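Local coordinates for protein putative thiosugar synthase (Amycolatopsis orientalis, PDB 4N6F) that is a TIM-barrel enzyme of the ThiG family that binds hexose 6-phosphate and probably builds a 2-thiosugar using sulfur delivered by a sulfur-carrier protein, at residues I197-A200 and R201-A204; A239-L242 and S243-G247. All coordinates share one frame; numbering follows the deposited sequence.

Contact 1 and contact 2 belong to neighbouring helices on the outside of one TIM barrel. In contact 1 the loop after strand 191-194 turns into helix 200-208; contact 2 covers the C-terminal part of helix 226-245, against which Ala200 and Val203 of contact 1 pack further upstream. The two centres lie 15 Å apart, and the nearest atoms come to about 4 Å without touching. Contact 1 comes close to the bound fructose 6-phosphate, the Ile197 side chain about 5 Å from it. Both meet the second subunit: Ala200 N has a weak hydrogen bond to Ser243 OG of that subunit, tying contact 1 of one copy to contact 2 of the other.

Contact 1: I197-A200 and R201-A204; sequences IGSA and RHVA
His202 folds its side chain back over the loop that leads into its own helix, meeting Ile197, Gly198 and Ser199. Its CB starts the contact 3.9 Å from Ile197 CD1, where the two side chains run past each other in opposite directions. With CG beside its own backbone N (chi1 -63°), the ring is carried back to the loop. There CG lies near Ser199 O, CD2 comes edge-on to the Gly198 amide, 3.1 Å from Gly198 N and in the ring plane, and NE2, further along the ring, is 4.1 Å from the same N; Ser199 OG sits over one face, offset toward the rim. Glycine suits this place, since a beta carbon on Gly198 would lie only 3.3 Å from His202 CD2.

Ser199 is the N-cap residue. Its carbonyl O takes the His202 N-H at 3.1 Å, a bent bond (136°) from above the carbonyl plane, and one residue on, Ala200 O accepts Ala204 N at 3.0 Å in a nearly straight bond of 172°. The Ser199 hydroxyl is hydrogen-bonded to Glu208 of the second subunit. Arg201 follows it: CG passes 3.6 Å from Ser199 OG, and the extended chain carries the guanidinium to a salt bridge with the same Glu208 of the second subunit. A short hydroxyl and a long cation can thus share one carboxylate.

On the inner side, the Ile197 and Val203 side chains cross at about a right angle, CG2 to CG2 4.1 Å, and both also touch Thr214 on strand 213-216. Small Ala200 lets the helix lie close to Ala236 of helix 226-245. This is the beta-to-alpha turn after the seventh strand of a TIM barrel, beside the phosphosugar pocket.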
ATOM      1  N   ILE A 197      11.649   0.870  -7.117  1.00 26.11           N
ATOM      2  CA  ILE A 197      10.604   1.198  -6.167  1.00 26.75           C
ATOM      3  C   ILE A 197      10.585   2.719  -5.994  1.00 27.76           C
ATOM      4  O   ILE A 197      11.621   3.356  -5.768  1.00 28.74           O
ATOM      5  CB  ILE A 197      10.805   0.529  -4.792  1.00 26.63           C
ATOM      6  CG1 ILE A 197      10.807  -0.999  -4.914  1.00 27.57           C
ATOM      7  CG2 ILE A 197       9.712   0.972  -3.824  1.00 26.90           C
ATOM      8  CD1 ILE A 197       9.515  -1.586  -5.435  1.00 27.71           C
ATOM      9  N   GLY A 198       9.387   3.269  -6.081  1.00 27.61           N
ATOM     10  CA  GLY A 198       9.160   4.707  -6.154  1.00 28.59           C
ATOM     11  C   GLY A 198       8.410   5.261  -4.958  1.00 28.98           C
ATOM     12  O   GLY A 198       8.686   6.380  -4.519  1.00 30.85           O
ATOM     13  N   SER A 199       7.454   4.496  -4.435  1.00 28.53           N
ATOM     14  CA  SER A 199       6.619   4.955  -3.322  1.00 28.46           C
ATOM     15  C   SER A 199       6.018   3.797  -2.532  1.00 28.31           C
ATOM     16  O   SER A 199       6.179   2.627  -2.897  1.00 27.55           O
ATOM     17  CB  SER A 199       5.495   5.847  -3.847  1.00 28.84           C
ATOM     18  OG  SER A 199       4.531   5.089  -4.561  1.00 29.18           O
ATOM     19  N   ALA A 200       5.297   4.143  -1.470  1.00 28.04           N
ATOM     20  CA  ALA A 200       4.709   3.170  -0.558  1.00 29.34           C
ATOM     21  C   ALA A 200       3.767   2.161  -1.224  1.00 29.83           C
ATOM     22  O   ALA A 200       3.700   1.009  -0.793  1.00 29.81           O
ATOM     23  CB  ALA A 200       3.975   3.889   0.560  1.00 30.15           C
ATOM     24  N   ARG A 201       3.032   2.583  -2.247  1.00 29.94           N
ATOM     25  CA  ARG A 201       2.113   1.677  -2.928  1.00 30.71           C
ATOM     26  C   ARG A 201       2.833   0.530  -3.635  1.00 28.59           C
ATOM     27  O   ARG A 201       2.268  -0.540  -3.768  1.00 26.88           O
ATOM     28  CB  ARG A 201       1.217   2.421  -3.918  1.00 33.04           C
ATOM     29  CG  ARG A 201       1.864   2.760  -5.243  1.00 36.79           C
ATOM     30  CD  ARG A 201       0.822   3.288  -6.215  1.00 40.32           C
ATOM     31  NE  ARG A 201       1.409   3.633  -7.504  1.00 43.87           N
ATOM     32  CZ  ARG A 201       1.850   4.844  -7.848  1.00 49.51           C
ATOM     33  NH1 ARG A 201       2.362   5.033  -9.061  1.00 51.27           N
ATOM     34  NH2 ARG A 201       1.782   5.870  -7.000  1.00 51.64           N
ATOM     35  N   HIS A 202       4.064   0.767  -4.091  1.00 27.55           N
ATOM     36  CA  HIS A 202       4.873  -0.277  -4.720  1.00 27.15           C
ATOM     37  C   HIS A 202       5.306  -1.328  -3.690  1.00 26.11           C
ATOM     38  O   HIS A 202       5.360  -2.523  -3.992  1.00 24.50           O
ATOM     39  CB  HIS A 202       6.116   0.315  -5.387  1.00 28.23           C
ATOM     40  CG  HIS A 202       5.829   1.259  -6.518  1.00 29.56           C
ATOM     41  ND1 HIS A 202       4.705   1.169  -7.313  1.00 31.38           N
ATOM     42  CD2 HIS A 202       6.550   2.289  -7.011  1.00 29.95           C
ATOM     43  CE1 HIS A 202       4.741   2.118  -8.232  1.00 31.72           C
ATOM     44  NE2 HIS A 202       5.851   2.813  -8.071  1.00 30.85           N
ATOM     45  N   VAL A 203       5.618  -0.869  -2.479  1.00 24.59           N
ATOM     46  CA  VAL A 203       5.978  -1.759  -1.388  1.00 24.77           C
ATOM     47  C   VAL A 203       4.785  -2.642  -1.039  1.00 24.91           C
ATOM     48  O   VAL A 203       4.926  -3.853  -0.972  1.00 23.28           O
ATOM     49  CB  VAL A 203       6.467  -0.983  -0.151  1.00 24.14           C
ATOM     50  CG1 VAL A 203       6.591  -1.886   1.068  1.00 24.52           C
ATOM     51  CG2 VAL A 203       7.794  -0.322  -0.447  1.00 24.77           C
ATOM     52  N   ALA A 204       3.613  -2.037  -0.831  1.00 25.09           N
ATOM     53  CA  ALA A 204       2.396  -2.816  -0.564  1.00 24.74           C
ATOM     54  C   ALA A 204       2.158  -3.849  -1.660  1.00 26.24           C
ATOM     55  O   ALA A 204       1.824  -4.998  -1.369  1.00 25.79           O
ATOM     56  CB  ALA A 204       1.181  -1.911  -0.430  1.00 24.85           C
TER

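Contact 2: A239-L242 and S243-G247; sequences AGLL and SYESG
Leu241 O receives the Glu245 N-H at 2.8 Å in a nearly straight bond of 169°. Bonds of the same i to i+4 kind run from Tyr244 N to Gly240 O and from Ser243 N to Ala239 O, both 2.9 Å. The next, Ser246 N to Leu242 O, is weak and bent at 123°, and the same N makes a second weak bond to Ser243 O at 3.2 Å. Here the Ser246 side chain adds a bond of its own: OG sits between its backbone N and carbonyl carbon (chi1 86°), and from there donates back to Ser243 O at 2.9 Å. With alanine in place of Ser246 the hydroxyl bond goes, and Ser243 O would probably keep just the weak one from the backbone N of that residue within this turn. Gly247 N still reaches Tyr244 O at 3.1 Å, its positive phi easy without a beta carbon.

Outward, Glu245 is exposed, so its charged end can stay in solvent while its CG lies 3.4 Å from Leu241 O, alongside the Leu241 side chain. Ala239 and Leu242 pack on Ala232 of the second subunit, and small, buried Ser243 on its Met229; Ser243 OG is hydrogen-bonded to Glu208 of its own chain. The two serine hydroxyls add to the backbone bonds: one to Ser243 O where the bond to Leu242 O is weak, the other pairing with a carboxylate at the subunit interface.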
ATOM      1  N   ALA A 239       1.103  -3.359   6.075  1.00 27.28           N
ATOM      2  CA  ALA A 239      -0.241  -3.462   5.493  1.00 26.75           C
ATOM      3  C   ALA A 239      -0.283  -4.494   4.383  1.00 26.20           C
ATOM      4  O   ALA A 239      -1.244  -5.237   4.258  1.00 27.00           O
ATOM      5  CB  ALA A 239      -0.703  -2.118   4.941  1.00 27.19           C
ATOM      6  N   GLY A 240       0.748  -4.504   3.549  1.00 26.03           N
ATOM      7  CA  GLY A 240       0.822  -5.425   2.425  1.00 25.59           C
ATOM      8  C   GLY A 240       0.934  -6.866   2.872  1.00 24.90           C
ATOM      9  O   GLY A 240       0.354  -7.755   2.263  1.00 23.44           O
ATOM     10  N   LEU A 241       1.711  -7.087   3.926  1.00 26.51           N
ATOM     11  CA  LEU A 241       1.876  -8.406   4.511  1.00 26.95           C
ATOM     12  C   LEU A 241       0.534  -8.892   5.049  1.00 28.67           C
ATOM     13  O   LEU A 241       0.071  -9.975   4.684  1.00 28.08           O
ATOM     14  CB  LEU A 241       2.927  -8.362   5.619  1.00 27.15           C
ATOM     15  CG  LEU A 241       3.205  -9.669   6.365  1.00 27.29           C
ATOM     16  CD1 LEU A 241       3.922 -10.656   5.456  1.00 27.10           C
ATOM     17  CD2 LEU A 241       4.016  -9.409   7.627  1.00 27.19           C
ATOM     18  N   LEU A 242      -0.105  -8.074   5.886  1.00 28.75           N
ATOM     19  CA  LEU A 242      -1.387  -8.448   6.471  1.00 30.50           C
ATOM     20  C   LEU A 242      -2.437  -8.723   5.418  1.00 30.13           C
ATOM     21  O   LEU A 242      -3.234  -9.648   5.570  1.00 29.20           O
ATOM     22  CB  LEU A 242      -1.892  -7.377   7.434  1.00 33.52           C
ATOM     23  CG  LEU A 242      -1.063  -7.232   8.707  1.00 36.33           C
ATOM     24  CD1 LEU A 242      -1.633  -6.119   9.574  1.00 38.63           C
ATOM     25  CD2 LEU A 242      -1.022  -8.551   9.466  1.00 38.90           C
ATOM     26  N   SER A 243      -2.414  -7.927   4.351  1.00 28.30           N
ATOM     27  CA  SER A 243      -3.331  -8.082   3.238  1.00 28.05           C
ATOM     28  C   SER A 243      -3.054  -9.394   2.502  1.00 27.95           C
ATOM     29  O   SER A 243      -3.980 -10.140   2.183  1.00 28.85           O
ATOM     30  CB  SER A 243      -3.209  -6.872   2.293  1.00 28.03           C
ATOM     31  OG  SER A 243      -3.878  -7.067   1.067  1.00 26.75           O
ATOM     32  N   TYR A 244      -1.789  -9.677   2.220  1.00 27.82           N
ATOM     33  CA  TYR A 244      -1.431 -10.964   1.618  1.00 28.67           C
ATOM     34  C   TYR A 244      -1.926 -12.112   2.509  1.00 28.79           C
ATOM     35  O   TYR A 244      -2.586 -13.018   2.040  1.00 27.61           O
ATOM     36  CB  TYR A 244       0.077 -11.073   1.423  1.00 28.58           C
ATOM     37  CG  TYR A 244       0.539 -12.364   0.780  1.00 28.12           C
ATOM     38  CD1 TYR A 244       0.324 -12.604  -0.568  1.00 29.41           C
ATOM     39  CD2 TYR A 244       1.212 -13.326   1.512  1.00 30.01           C
ATOM     40  CE1 TYR A 244       0.760 -13.765  -1.171  1.00 30.74           C
ATOM     41  CE2 TYR A 244       1.657 -14.504   0.916  1.00 31.65           C
ATOM     42  CZ  TYR A 244       1.436 -14.711  -0.424  1.00 31.45           C
ATOM     43  OH  TYR A 244       1.873 -15.873  -1.031  1.00 34.68           O
ATOM     44  N   GLU A 245      -1.628 -12.036   3.797  1.00 31.61           N
ATOM     45  CA  GLU A 245      -2.012 -13.089   4.741  1.00 34.89           C
ATOM     46  C   GLU A 245      -3.529 -13.218   4.934  1.00 34.29           C
ATOM     47  O   GLU A 245      -4.004 -14.270   5.354  1.00 32.18           O
ATOM     48  CB  GLU A 245      -1.311 -12.881   6.084  1.00 38.33           C
ATOM     49  CG  GLU A 245       0.196 -13.067   6.000  1.00 43.64           C
ATOM     50  CD  GLU A 245       0.869 -13.068   7.365  1.00 51.45           C
ATOM     51  OE1 GLU A 245       0.498 -12.234   8.224  1.00 56.29           O
ATOM     52  OE2 GLU A 245       1.777 -13.904   7.578  1.00 59.15           O
ATOM     53  N   SER A 246      -4.283 -12.163   4.615  1.00 33.87           N
ATOM     54  CA  SER A 246      -5.742 -12.179   4.766  1.00 33.50           C
ATOM     55  C   SER A 246      -6.415 -12.919   3.622  1.00 33.96           C
ATOM     56  O   SER A 246      -7.626 -13.139   3.670  1.00 35.80           O
ATOM     57  CB  SER A 246      -6.308 -10.750   4.838  1.00 34.15           C
ATOM     58  OG  SER A 246      -6.547 -10.214   3.537  1.00 32.75           O
ATOM     59  N   GLY A 247      -5.638 -13.308   2.629  1.00 34.25           N
ATOM     60  CA  GLY A 247      -6.142 -13.875   1.407  1.00 35.63           C
ATOM     61  C   GLY A 247      -7.053 -13.047   0.537  1.00 37.35           C
ATOM     62  O   GLY A 247      -8.212 -13.265   0.547  1.00 39.62           O
TER